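Local coordinates for protein SusD homolog (PDB 3IV0) that probably binds sugars at the bacterial outer membrane, as a member of the SusD family of glycan-binding proteins, at residues A[23-26]-A[27-30]; A[115-118]-A[119-122]. One frame throughout, in Å; residues are numbered along the deposited sequence.

Both contacts are local: each joins side chains three to five residues apart, within helix 19-39 in interaction 1 and across the start of helix 117-142 in interaction 2. Their centres lie about 15 Å apart and their nearest atoms about 5 Å, so they do not meet directly. The two helices nevertheless pack together, since L26 and Y30 of the first rest on residues of the second. The chemistry follows the place. At 23-30 backbone bonds, one serine hydroxyl and apolar contacts dominate, with L26 and I29 buried. At 115-122 a cap, a salt bridge and a water organise a largely polar surface, although M115 and R120 are buried there.

Interaction 1. Residues A[23-26]-A[27-30]; sequences EAFL and LSIY
E23 and L27 open the contact within helix 19-39, an alpha-helix near the N-terminus of this SusD-family protein. E23 O accepts from L27 N at 2.9 Å in a regular i to i+4 bond, and the L27 side chain lies close to the same oxygen, with L27 CG 3.5 Å from E23 O. The carboxylate of E23 leads elsewhere, to a salt bridge with R199. One residue on, A24 O accepts from S28 N at 3.1 Å, but this hydrogen bond is more bent, at 138°.

F25 O draws the serine side chain back onto the helix. S28 OG donates to F25 O over 2.6 Å, in the carbonyl plane and on a lone pair, while the backbone amides of S28 and I29 add weak bonds to that oxygen. With chi1 at 78°, the hydroxyl stands between the S28 backbone N and carbonyl carbon, from where it turns back to the preceding turn and also lies over one face of the F25 ring. The ring itself meets W14 edge-to-face and packs on helix 93-108.

L26 supplies the buried apolar part. L26 O accepts from I29 N at 2.9 Å, the donor lying above the carbonyl plane, and more weakly from Y30 N. The L26 side chain, its CG anti to the backbone N (chi1 173°), runs alongside Y30 and slants across I29. F123 of helix 117-142 packs against it, and the Y30 hydroxyl is held by E126 and A200 N. The edge of the Y30 ring faces the leucine branch point: L26 CG lies in the ring plane, 4.0 Å from Y30 CE2.

Interaction 2. Residues A[115-118]-A[119-122]; sequences MDEL and KRSR
E117 and R120 run alongside one another, and the arginine holds the carboxylate side-on, one nitrogen to each oxygen. R120 NE reaches E117 OE1 at 3.1 Å in a nearly straight bond (172°), and R120 NH2 reaches E117 OE2 at 2.9 Å. Both oxygens sit near the guanidinium plane, yet the nitrogens meet them from above the carboxylate, the two planes being 34° apart. Bends at E117 chi2 (-66°) and at R120 chi2 and chi3 bring the two groups together. M115, a selenomethionine whose CG stands between its backbone N and carbonyl carbon, crosses the arginine with that CG over the centre of one guanidinium face, 3.8 Å from R120 CZ. R120 NH1 bonds to the carbonyls of I109 and V112; an alanine at R120 would probably leave the E117 carboxylate without its charge partner and open a gap beside M115. A water donates to E117 O and OE1 and accepts from S121 OG, tying carboxylate to serine. K119 NZ forms its salt bridge outside the segment, with E19. D116 OD1 accepts from K119 N at 3.1 Å and weakly from L118 N, making D116 the N-cap of helix 117-142 in this SusD-family protein.

Interaction 1. Residues A[23-26]-A[27-30]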
ATOM      1  N   GLU A  23     -18.028  -4.633  17.860  1.00 13.73           N
ATOM      2  CA  GLU A  23     -16.774  -5.119  17.319  1.00 13.12           C
ATOM      3  C   GLU A  23     -16.977  -5.877  16.020  1.00 14.58           C
ATOM      4  O   GLU A  23     -16.180  -5.713  15.106  1.00 14.29           O
ATOM      5  CB  GLU A  23     -15.993  -5.941  18.332  1.00 14.36           C
ATOM      6  CG  GLU A  23     -14.548  -6.240  17.897  1.00 16.57           C
ATOM      7  CD  GLU A  23     -13.646  -6.632  19.052  1.00 19.74           C
ATOM      8  OE1 GLU A  23     -14.158  -7.259  20.018  1.00 20.73           O
ATOM      9  OE2 GLU A  23     -12.427  -6.324  19.013  1.00 20.22           O
ATOM     10  N   ALA A  24     -18.011  -6.709  15.904  1.00 13.14           N
ATOM     11  CA  ALA A  24     -18.322  -7.376  14.649  1.00 13.62           C
ATOM     12  C   ALA A  24     -18.587  -6.374  13.546  1.00 13.29           C
ATOM     13  O   ALA A  24     -18.147  -6.575  12.393  1.00 13.41           O
ATOM     14  CB  ALA A  24     -19.512  -8.379  14.822  1.00 15.35           C
ATOM     15  N   PHE A  25     -19.287  -5.300  13.864  1.00 12.83           N
ATOM     16  CA  PHE A  25     -19.543  -4.276  12.882  1.00 12.64           C
ATOM     17  C   PHE A  25     -18.225  -3.620  12.444  1.00 11.40           C
ATOM     18  O   PHE A  25     -17.998  -3.448  11.255  1.00 12.18           O
ATOM     19  CB  PHE A  25     -20.539  -3.256  13.410  1.00 13.27           C
ATOM     20  CG  PHE A  25     -21.065  -2.337  12.357  1.00 12.84           C
ATOM     21  CD1 PHE A  25     -20.366  -1.211  12.012  1.00 13.95           C
ATOM     22  CD2 PHE A  25     -22.225  -2.628  11.662  1.00 18.36           C
ATOM     23  CE1 PHE A  25     -20.826  -0.378  11.046  1.00 14.64           C
ATOM     24  CE2 PHE A  25     -22.699  -1.772  10.687  1.00 17.21           C
ATOM     25  CZ  PHE A  25     -21.977  -0.650  10.364  1.00 16.84           C
ATOM     26  N   LEU A  26     -17.368  -3.276  13.395  1.00 11.96           N
ATOM     27  CA  LEU A  26     -16.035  -2.752  13.064  1.00 10.81           C
ATOM     28  C   LEU A  26     -15.281  -3.727  12.171  1.00 12.25           C
ATOM     29  O   LEU A  26     -14.690  -3.328  11.154  1.00 11.49           O
ATOM     30  CB  LEU A  26     -15.294  -2.434  14.335  1.00 11.57           C
ATOM     31  CG  LEU A  26     -13.823  -2.034  14.154  1.00 12.13           C
ATOM     32  CD1 LEU A  26     -13.750  -0.729  13.345  1.00 13.76           C
ATOM     33  CD2 LEU A  26     -13.125  -1.908  15.505  1.00 14.40           C
ATOM     34  N   LEU A  27     -15.319  -5.013  12.473  1.00 12.05           N
ATOM     35  CA  LEU A  27     -14.583  -5.933  11.675  1.00 11.47           C
ATOM     36  C   LEU A  27     -15.133  -6.031  10.242  1.00 11.89           C
ATOM     37  O   LEU A  27     -14.387  -6.361   9.343  1.00 12.10           O
ATOM     38  CB  LEU A  27     -14.499  -7.308  12.349  1.00 12.90           C
ATOM     39  CG  LEU A  27     -13.512  -7.375  13.507  1.00 17.78           C
ATOM     40  CD1 LEU A  27     -13.753  -8.685  14.254  1.00 24.97           C
ATOM     41  CD2 LEU A  27     -12.079  -7.321  13.036  1.00 25.94           C
ATOM     42  N   SER A  28     -16.414  -5.728  10.025  1.00 12.33           N
ATOM     43  CA  SER A  28     -16.976  -5.726   8.691  1.00 10.99           C
ATOM     44  C   SER A  28     -16.379  -4.568   7.863  1.00 11.95           C
ATOM     45  O   SER A  28     -16.381  -4.642   6.648  1.00 13.29           O
ATOM     46  CB  SER A  28     -18.513  -5.634   8.738  1.00 13.75           C
ATOM     47  OG  SER A  28     -18.984  -4.324   8.985  1.00 17.05           O
ATOM     48  N   ILE A  29     -15.898  -3.513   8.534  1.00 12.70           N
ATOM     49  CA  ILE A  29     -15.229  -2.389   7.838  1.00 11.38           C
ATOM     50  C   ILE A  29     -13.895  -2.897   7.321  1.00 11.40           C
ATOM     51  O   ILE A  29     -13.578  -2.703   6.143  1.00 10.99           O
ATOM     52  CB  ILE A  29     -15.086  -1.165   8.756  1.00 10.12           C
ATOM     53  CG1 ILE A  29     -16.459  -0.606   9.190  1.00 11.97           C
ATOM     54  CG2 ILE A  29     -14.207  -0.075   8.055  1.00 11.41           C
ATOM     55  CD1 ILE A  29     -16.405   0.381  10.366  1.00 13.61           C
ATOM     56  N   TYR A  30     -13.111  -3.537   8.161  1.00 11.93           N
ATOM     57  CA  TYR A  30     -11.872  -4.178   7.742  1.00 10.84           C
ATOM     58  C   TYR A  30     -12.115  -5.179   6.623  1.00 11.94           C
ATOM     59  O   TYR A  30     -11.382  -5.243   5.643  1.00 12.49           O
ATOM     60  CB  TYR A  30     -11.204  -4.867   8.897  1.00 11.95           C
ATOM     61  CG  TYR A  30     -10.532  -3.989   9.909  1.00 10.21           C
ATOM     62  CD1 TYR A  30      -9.225  -3.609   9.758  1.00 11.29           C
ATOM     63  CD2 TYR A  30     -11.194  -3.560  11.057  1.00 13.13           C
ATOM     64  CE1 TYR A  30      -8.559  -2.838  10.675  1.00 11.35           C
ATOM     65  CE2 TYR A  30     -10.551  -2.790  11.994  1.00 12.68           C
ATOM     66  CZ  TYR A  30      -9.236  -2.409  11.814  1.00 11.41           C
ATOM     67  OH  TYR A  30      -8.589  -1.669  12.757  1.00 12.86           O
TER

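Interaction 2. Residues A[115-118]-A[119-122]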
HETATM    1  N   MSE A 115     -21.188  -0.210  27.431  1.00 28.04           N
HETATM    2  CA  MSE A 115     -19.989  -0.942  27.038  1.00 25.54           C
HETATM    3  C   MSE A 115     -18.754  -0.255  27.596  1.00 23.07           C
HETATM    4  O   MSE A 115     -18.784   0.909  28.007  1.00 24.21           O
HETATM    5  CB  MSE A 115     -19.883  -1.159  25.526  1.00 29.27           C
HETATM    6  CG  MSE A 115     -19.587   0.071  24.749  1.00 21.90           C
HETATM    7 SE   MSE A 115     -19.314  -0.079  22.775  0.75 18.63          SE
HETATM    8  CE  MSE A 115     -17.638  -0.674  22.734  1.00 24.40           C
ATOM      9  N   ASP A 116     -17.664  -1.001  27.610  1.00 22.00           N
ATOM     10  CA  ASP A 116     -16.384  -0.516  28.076  1.00 21.70           C
ATOM     11  C   ASP A 116     -15.994   0.749  27.311  1.00 21.48           C
ATOM     12  O   ASP A 116     -15.949   0.734  26.085  1.00 20.02           O
ATOM     13  CB  ASP A 116     -15.361  -1.623  27.853  1.00 22.79           C
ATOM     14  CG  ASP A 116     -14.018  -1.332  28.484  1.00 30.23           C
ATOM     15  OD1 ASP A 116     -13.244  -0.528  27.937  1.00 27.04           O
ATOM     16  OD2 ASP A 116     -13.706  -1.946  29.522  1.00 43.13           O
ATOM     17  N   GLU A 117     -15.686   1.831  28.016  1.00 19.48           N
ATOM     18  CA  GLU A 117     -15.424   3.088  27.341  1.00 21.72           C
ATOM     19  C   GLU A 117     -14.078   3.119  26.630  1.00 20.30           C
ATOM     20  O   GLU A 117     -13.935   3.862  25.649  1.00 20.03           O
ATOM     21  CB  GLU A 117     -15.551   4.265  28.308  1.00 21.72           C
ATOM     22  CG  GLU A 117     -16.971   4.471  28.819  1.00 27.32           C
ATOM     23  CD  GLU A 117     -17.960   4.899  27.729  1.00 31.91           C
ATOM     24  OE1 GLU A 117     -17.550   5.168  26.583  1.00 28.46           O
ATOM     25  OE2 GLU A 117     -19.169   4.969  28.031  1.00 34.50           O
ATOM     26  N   LEU A 118     -13.094   2.354  27.105  1.00 18.54           N
ATOM     27  CA  LEU A 118     -11.824   2.266  26.400  1.00 19.74           C
ATOM     28  C   LEU A 118     -12.073   1.577  25.070  1.00 18.40           C
ATOM     29  O   LEU A 118     -11.568   2.056  24.024  1.00 17.34           O
ATOM     30  CB  LEU A 118     -10.780   1.503  27.213  1.00 21.63           C
ATOM     31  CG  LEU A 118      -9.409   1.326  26.546  1.00 22.62           C
ATOM     32  CD1 LEU A 118      -8.774   2.663  26.207  1.00 22.46           C
ATOM     33  CD2 LEU A 118      -8.500   0.475  27.448  1.00 25.60           C
ATOM     34  N   LYS A 119     -12.841   0.496  25.067  1.00 16.35           N
ATOM     35  CA  LYS A 119     -13.147  -0.181  23.820  1.00 16.22           C
ATOM     36  C   LYS A 119     -13.971   0.707  22.901  1.00 17.79           C
ATOM     37  O   LYS A 119     -13.763   0.712  21.695  1.00 16.16           O
ATOM     38  CB  LYS A 119     -13.851  -1.520  24.060  1.00 18.88           C
ATOM     39  CG  LYS A 119     -12.951  -2.593  24.697  1.00 20.32           C
ATOM     40  CD  LYS A 119     -11.665  -2.833  23.918  1.00 29.86           C
ATOM     41  CE  LYS A 119     -11.023  -4.155  24.323  1.00 32.25           C
ATOM     42  NZ  LYS A 119     -11.831  -5.326  23.875  1.00 36.92           N
ATOM     43  N   ARG A 120     -14.922   1.462  23.439  1.00 15.40           N
ATOM     44  CA  ARG A 120     -15.706   2.373  22.608  1.00 16.37           C
ATOM     45  C   ARG A 120     -14.802   3.385  21.914  1.00 14.57           C
ATOM     46  O   ARG A 120     -14.923   3.603  20.688  1.00 14.73           O
ATOM     47  CB  ARG A 120     -16.800   3.089  23.439  1.00 15.25           C
ATOM     48  CG  ARG A 120     -17.581   4.079  22.630  1.00 18.69           C
ATOM     49  CD  ARG A 120     -19.040   4.242  22.940  1.00 21.66           C
ATOM     50  NE  ARG A 120     -19.390   4.150  24.357  1.00 20.64           N
ATOM     51  CZ  ARG A 120     -20.564   3.699  24.762  1.00 19.08           C
ATOM     52  NH1 ARG A 120     -21.457   3.291  23.878  1.00 17.61           N
ATOM     53  NH2 ARG A 120     -20.825   3.604  26.056  1.00 24.37           N
ATOM     54  N   SER A 121     -13.865   3.962  22.650  1.00 13.63           N
ATOM     55  CA  SER A 121     -12.919   4.916  22.091  1.00 12.81           C
ATOM     56  C   SER A 121     -12.012   4.244  21.067  1.00 13.11           C
ATOM     57  O   SER A 121     -11.716   4.840  20.018  1.00 12.97           O
ATOM     58  CB  SER A 121     -12.046   5.541  23.161  1.00 15.26           C
ATOM     59  OG  SER A 121     -12.851   6.306  24.058  1.00 19.29           O
ATOM     60  N   ARG A 122     -11.570   3.030  21.337  1.00 11.83           N
ATOM     61  CA  ARG A 122     -10.710   2.315  20.404  1.00 12.07           C
ATOM     62  C   ARG A 122     -11.440   2.031  19.105  1.00 12.77           C
ATOM     63  O   ARG A 122     -10.868   2.233  18.023  1.00 12.33           O
ATOM     64  CB  ARG A 122     -10.240   1.015  21.038  1.00 12.58           C
ATOM     65  CG  ARG A 122      -9.354   0.182  20.112  1.00 13.01           C
ATOM     66  CD  ARG A 122      -8.740  -1.000  20.797  1.00 15.76           C
ATOM     67  NE  ARG A 122      -7.918  -0.532  21.882  1.00 16.74           N
ATOM     68  CZ  ARG A 122      -7.384  -1.281  22.824  1.00 25.12           C
ATOM     69  NH1 ARG A 122      -7.574  -2.592  22.813  1.00 24.00           N
ATOM     70  NH2 ARG A 122      -6.669  -0.704  23.783  1.00 23.50           N
TER
HETATM   71  O   HOH W   1     -15.413   6.229  25.355  1.00 26.27           O